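Local coordinates for glyoxalase family protein (Bacillus cereus, PDB 1ZSW) that binds a zinc ion within a glyoxalase (vicinal oxygen chelate) type fold and is probably a metal-dependent enzyme whose reaction has not been established, at residues T77-T82 with E162-W167; L115-E120 with E171-H176. One frame throughout, in Å; residues are numbered along the deposited sequence.

Overall arrangement
Both contacts tie down the long loop between strands 150-155 and 180-188, which joins the two glyoxalase-type sequence repeats of the chain. Interaction 1 holds its 162-167 part to the 77-82 turn, ahead of a strand of the zinc-bearing sheet; interaction 2 holds its 171-176 part to helix 112-124, farther from the chain centre and from the metal. Their centres are 18 Å apart, and Thr-166 packs on the carbonyl of Ala-174 between them. Each is partly buried and uses a tryptophan N-H on a backbone carbonyl. Interaction 1 adds a histidine to the same oxygen, whereas interaction 2 is otherwise aromatic and apolar.

Interaction 1 of 2, residues T77-T82 with E162-W167; sequences TGSPGT and EHWETW
Ser-79 to Thr-82 form a type II beta turn whose backbone comes closest to the 162-167 loop at Ser-79 and Trp-164, with CA atoms 6.3 Å apart. The carbonyl oxygen of Pro-80, in the middle of the turn, takes two side-chain donors. His-163 NE2 reaches it at 2.8 Å in a nearly straight bond (170°), lying in the carbonyl plane on a lone pair, while Trp-164 NE1 binds the same Pro-80 O at 3.0 Å from a direction tilted off that plane. In both cases the oxygen sits at the ring edge, so the two rings are fixed in rotation as well as place. Proline suits the second turn position because its ring holds phi near -50°, close to what a type II turn needs there. Gly-81 has the positive phi of the third and, lacking a side chain, lies close against the indole, its O 3.5 Å from Trp-164 CZ2. Thr-82 sends its CG2 methyl over the indole face, 3.3 Å from the centroid of the five-membered ring of Trp-164, a close CH-pi contact. The methyl stands anti to the carbonyl carbon, while Ser-79 O accepts both Thr-82 OG1, at 2.8 Å, and the backbone N of Thr-82. Ser-79 OG lies against the edge of the His-163 ring, 3.1 Å from His-163 CD2, but its hydrogen bond goes to Asp-75. Asp-75 also accepts from the backbone N of Glu-165, and Phe-224 meets the indole edge-to-face. The turn leads into strand 83-88, with Gly-81 bonded through its backbone to His-32, next to zinc ligand His-33, while Pro-80 and His-163 both touch Arg-250 of strand 244-251.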
# COMPACT_ATOMS: atom_id res chain seq x y z
N THR A 77 11.78 -6.34 7.45
CA THR A 77 12.47 -6.35 6.14
C THR A 77 11.74 -5.56 5.05
O THR A 77 12.12 -5.57 3.87
CB THR A 77 12.67 -7.78 5.61
OG1 THR A 77 11.39 -8.41 5.41
CG2 THR A 77 13.49 -8.62 6.58
N GLY A 78 10.66 -4.90 5.42
CA GLY A 78 9.89 -4.19 4.41
C GLY A 78 9.21 -5.19 3.50
O GLY A 78 9.10 -4.95 2.28
N SER A 79 8.71 -6.28 4.06
CA SER A 79 8.17 -7.36 3.22
C SER A 79 6.88 -6.94 2.48
O SER A 79 6.20 -6.01 2.95
CB SER A 79 7.96 -8.61 4.03
OG SER A 79 6.96 -8.38 4.97
N PRO A 80 6.59 -7.56 1.33
CA PRO A 80 5.36 -7.26 0.60
C PRO A 80 4.15 -7.32 1.52
O PRO A 80 3.99 -8.28 2.31
CB PRO A 80 5.29 -8.38 -0.43
CG PRO A 80 6.78 -8.57 -0.79
CD PRO A 80 7.44 -8.52 0.58
N GLY A 81 3.30 -6.31 1.39
CA GLY A 81 2.15 -6.28 2.30
C GLY A 81 2.32 -5.32 3.48
O GLY A 81 1.33 -4.98 4.15
N THR A 82 3.54 -4.87 3.75
CA THR A 82 3.78 -4.05 4.92
C THR A 82 4.24 -2.65 4.56
O THR A 82 4.32 -1.77 5.43
CB THR A 82 4.85 -4.69 5.90
OG1 THR A 82 6.17 -4.56 5.34
CG2 THR A 82 4.51 -6.12 6.22
N GLU A 162 2.45 -14.90 6.17
CA GLU A 162 3.52 -15.68 6.82
C GLU A 162 4.86 -14.94 6.91
O GLU A 162 5.54 -15.00 7.94
CB GLU A 162 3.69 -17.08 6.21
CG GLU A 162 4.93 -17.83 6.76
CD GLU A 162 4.72 -19.33 6.92
OE1 GLU A 162 5.69 -20.08 6.69
OE2 GLU A 162 3.60 -19.76 7.27
N HIS A 163 5.24 -14.23 5.86
CA HIS A 163 6.56 -13.60 5.85
C HIS A 163 6.72 -12.32 6.68
O HIS A 163 7.83 -11.86 6.89
CB HIS A 163 7.11 -13.39 4.43
CG HIS A 163 6.33 -12.43 3.59
ND1 HIS A 163 5.80 -12.77 2.37
CD2 HIS A 163 6.02 -11.13 3.79
CE1 HIS A 163 5.17 -11.73 1.85
NE2 HIS A 163 5.30 -10.72 2.69
N TRP A 164 5.62 -11.75 7.17
CA TRP A 164 5.71 -10.56 8.02
C TRP A 164 6.49 -10.80 9.33
O TRP A 164 6.37 -11.87 9.93
CB TRP A 164 4.30 -10.07 8.36
CG TRP A 164 3.53 -9.52 7.17
CD1 TRP A 164 3.99 -9.31 5.89
CD2 TRP A 164 2.17 -9.05 7.19
NE1 TRP A 164 2.98 -8.78 5.12
CE2 TRP A 164 1.86 -8.60 5.90
CE3 TRP A 164 1.18 -8.99 8.19
CZ2 TRP A 164 0.61 -8.08 5.57
CZ3 TRP A 164 -0.08 -8.49 7.86
CH2 TRP A 164 -0.35 -8.03 6.56
N GLU A 165 7.28 -9.81 9.75
CA GLU A 165 8.03 -9.89 11.01
C GLU A 165 8.01 -8.59 11.78
O GLU A 165 8.35 -7.54 11.24
CB GLU A 165 9.48 -10.25 10.74
CG GLU A 165 9.68 -11.67 10.32
CD GLU A 165 11.11 -11.91 9.87
OE1 GLU A 165 11.50 -11.41 8.78
OE2 GLU A 165 11.84 -12.58 10.63
N THR A 166 7.69 -8.66 13.06
CA THR A 166 7.73 -7.46 13.88
C THR A 166 9.18 -6.98 14.06
O THR A 166 10.15 -7.73 13.93
CB THR A 166 7.04 -7.67 15.27
OG1 THR A 166 7.66 -8.76 15.94
CG2 THR A 166 5.53 -7.97 15.10
N TRP A 167 9.28 -5.69 14.36
CA TRP A 167 10.53 -4.96 14.37
C TRP A 167 11.02 -4.77 15.80
O TRP A 167 10.37 -4.09 16.59
CB TRP A 167 10.24 -3.63 13.68
CG TRP A 167 11.31 -2.62 13.66
CD1 TRP A 167 11.15 -1.28 13.85
CD2 TRP A 167 12.70 -2.84 13.43
NE1 TRP A 167 12.36 -0.65 13.74
CE2 TRP A 167 13.32 -1.58 13.47
CE3 TRP A 167 13.46 -3.98 13.16
CZ2 TRP A 167 14.69 -1.42 13.27
CZ3 TRP A 167 14.83 -3.82 12.95
CH2 TRP A 167 15.42 -2.55 13.01
O HOH W 1 10.16 -9.04 7.45

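Interaction 2 of 2, residues L115-E120 with E171-H176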
# COMPACT_ATOMS: atom_id res chain seq x y z
N LEU A 115 -5.93 -2.01 19.93
CA LEU A 115 -6.67 -0.76 19.71
C LEU A 115 -6.65 0.19 20.91
O LEU A 115 -6.53 1.41 20.75
CB LEU A 115 -8.12 -1.01 19.26
CG LEU A 115 -8.32 -1.73 17.94
CD1 LEU A 115 -9.82 -1.91 17.66
CD2 LEU A 115 -7.64 -0.95 16.76
N HIS A 116 -6.73 -0.36 22.11
CA HIS A 116 -6.68 0.46 23.32
C HIS A 116 -5.30 1.05 23.53
O HIS A 116 -5.17 2.23 23.87
CB HIS A 116 -7.16 -0.34 24.54
CG HIS A 116 -8.62 -0.65 24.49
ND1 HIS A 116 -9.59 0.28 24.79
CD2 HIS A 116 -9.28 -1.78 24.13
CE1 HIS A 116 -10.79 -0.26 24.63
NE2 HIS A 116 -10.63 -1.51 24.24
N TYR A 117 -4.27 0.24 23.27
CA TYR A 117 -2.90 0.72 23.27
C TYR A 117 -2.72 1.91 22.32
O TYR A 117 -2.17 2.97 22.66
CB TYR A 117 -1.92 -0.42 22.91
CG TYR A 117 -0.54 0.12 22.66
CD1 TYR A 117 -0.16 0.57 21.39
CD2 TYR A 117 0.39 0.22 23.70
CE1 TYR A 117 1.10 1.10 21.16
CE2 TYR A 117 1.65 0.74 23.49
CZ TYR A 117 2.01 1.17 22.21
OH TYR A 117 3.24 1.72 22.02
N TRP A 118 -3.21 1.74 21.09
CA TRP A 118 -3.14 2.79 20.08
C TRP A 118 -3.91 4.06 20.37
O TRP A 118 -3.43 5.17 20.13
CB TRP A 118 -3.48 2.19 18.70
CG TRP A 118 -2.26 1.40 18.18
CD1 TRP A 118 -2.14 0.07 18.05
CD2 TRP A 118 -1.05 1.98 17.73
NE1 TRP A 118 -0.85 -0.25 17.59
CE2 TRP A 118 -0.19 0.92 17.37
CE3 TRP A 118 -0.58 3.30 17.65
CZ2 TRP A 118 1.12 1.15 16.89
CZ3 TRP A 118 0.72 3.54 17.15
CH2 TRP A 118 1.56 2.45 16.81
N LYS A 119 -5.12 3.91 20.92
CA LYS A 119 -5.89 5.07 21.35
C LYS A 119 -5.08 5.90 22.34
O LYS A 119 -4.98 7.12 22.18
CB LYS A 119 -7.24 4.65 21.94
CG LYS A 119 -8.17 5.84 22.18
CD LYS A 119 -9.61 5.50 21.88
CE LYS A 119 -10.41 6.77 21.56
NZ LYS A 119 -10.38 7.75 22.69
N GLU A 120 -4.51 5.27 23.37
CA GLU A 120 -3.69 6.05 24.32
C GLU A 120 -2.48 6.70 23.66
O GLU A 120 -2.17 7.87 23.91
CB GLU A 120 -3.29 5.23 25.56
CG GLU A 120 -2.19 5.88 26.44
CD GLU A 120 -2.56 7.25 27.01
OE1 GLU A 120 -3.74 7.47 27.38
OE2 GLU A 120 -1.65 8.10 27.10
N GLU A 171 9.54 1.57 18.78
CA GLU A 171 9.02 2.12 20.03
C GLU A 171 7.82 1.37 20.59
O GLU A 171 7.47 1.54 21.77
CB GLU A 171 8.61 3.58 19.83
CG GLU A 171 9.75 4.53 19.50
CD GLU A 171 10.68 4.73 20.67
OE1 GLU A 171 11.91 4.61 20.48
OE2 GLU A 171 10.19 5.01 21.77
N VAL A 172 7.18 0.55 19.75
CA VAL A 172 5.92 -0.13 20.07
C VAL A 172 6.15 -1.58 20.46
O VAL A 172 6.95 -2.29 19.82
CB VAL A 172 4.97 -0.08 18.81
CG1 VAL A 172 3.63 -0.78 19.06
CG2 VAL A 172 4.74 1.36 18.42
N PRO A 173 5.47 -2.05 21.55
CA PRO A 173 5.63 -3.45 21.94
C PRO A 173 5.28 -4.39 20.79
O PRO A 173 4.33 -4.10 20.04
CB PRO A 173 4.58 -3.63 23.05
CG PRO A 173 4.25 -2.32 23.53
CD PRO A 173 4.56 -1.31 22.42
N ALA A 174 6.02 -5.48 20.63
CA ALA A 174 5.75 -6.42 19.54
C ALA A 174 4.27 -6.77 19.42
O ALA A 174 3.73 -6.82 18.31
CB ALA A 174 6.54 -7.69 19.72
N LYS A 175 3.61 -7.02 20.55
CA LYS A 175 2.26 -7.58 20.50
C LYS A 175 1.20 -6.58 20.04
O LYS A 175 0.04 -6.99 19.80
CB LYS A 175 1.87 -8.18 21.85
CG LYS A 175 1.65 -7.14 22.92
CD LYS A 175 1.63 -7.84 24.27
CE LYS A 175 0.51 -7.39 25.12
NZ LYS A 175 0.52 -8.14 26.43
N HIS A 176 1.57 -5.30 19.93
CA HIS A 176 0.65 -4.25 19.46
C HIS A 176 1.10 -3.62 18.15
O HIS A 176 0.46 -2.69 17.67
CB HIS A 176 0.48 -3.15 20.49
CG HIS A 176 -0.08 -3.64 21.80
ND1 HIS A 176 -1.10 -4.56 21.87
CD2 HIS A 176 0.28 -3.36 23.08
CE1 HIS A 176 -1.35 -4.83 23.15
NE2 HIS A 176 -0.54 -4.09 23.89
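Tyr-117 and His-176 meet with their rings nearly parallel, planes 24° apart, but slid so far that they barely overlap and the centroids are 4.9 Å apart. The slide brings each residue's CB over the other's ring: Tyr-117 CB stands 3.9 Å from the centroid of the His-176 ring, and His-176 CB covers a face of the tyrosine in return. Lys-175 CG lies on the opposite imidazole face, which leaves the histidine between two aliphatic carbons. Farther out along the tyrosine, its hydroxyl end runs into the loop, where Tyr-117 OH is 3.3 Å from Pro-173 CD and CE1 packs against Val-172 CG1. Swinging CG anti to the backbone N (chi1 170°) carries the phenol out from the helix to meet Pro-173 and Val-172. Trp-118, the next residue, makes the polar link: NE1 donates to His-176 O at 2.8 Å, N-H...O 161°, while the benzo end of the indole touches the valine, Trp-118 CH2 lying 3.7 Å from Val-172 CG2. Valine suits this spot because its branched side chain lets both methyls touch both aromatic residues. The contact thus seats the long linking segment between the two glyoxalase-like repeats onto helix 112-124, away from the zinc site. The short 3-10 turn 174-176, with His-176 N bonded to Pro-173 O, presents the histidine and its carbonyl together. Ser-114, just ahead on the helix, hydrogen-bonds His-176 ND1 and so fixes the imidazole's rotation. Behind Trp-118 lie Phe-122, Leu-141 and Leu-153, the last two from strands 138-144 and 150-155.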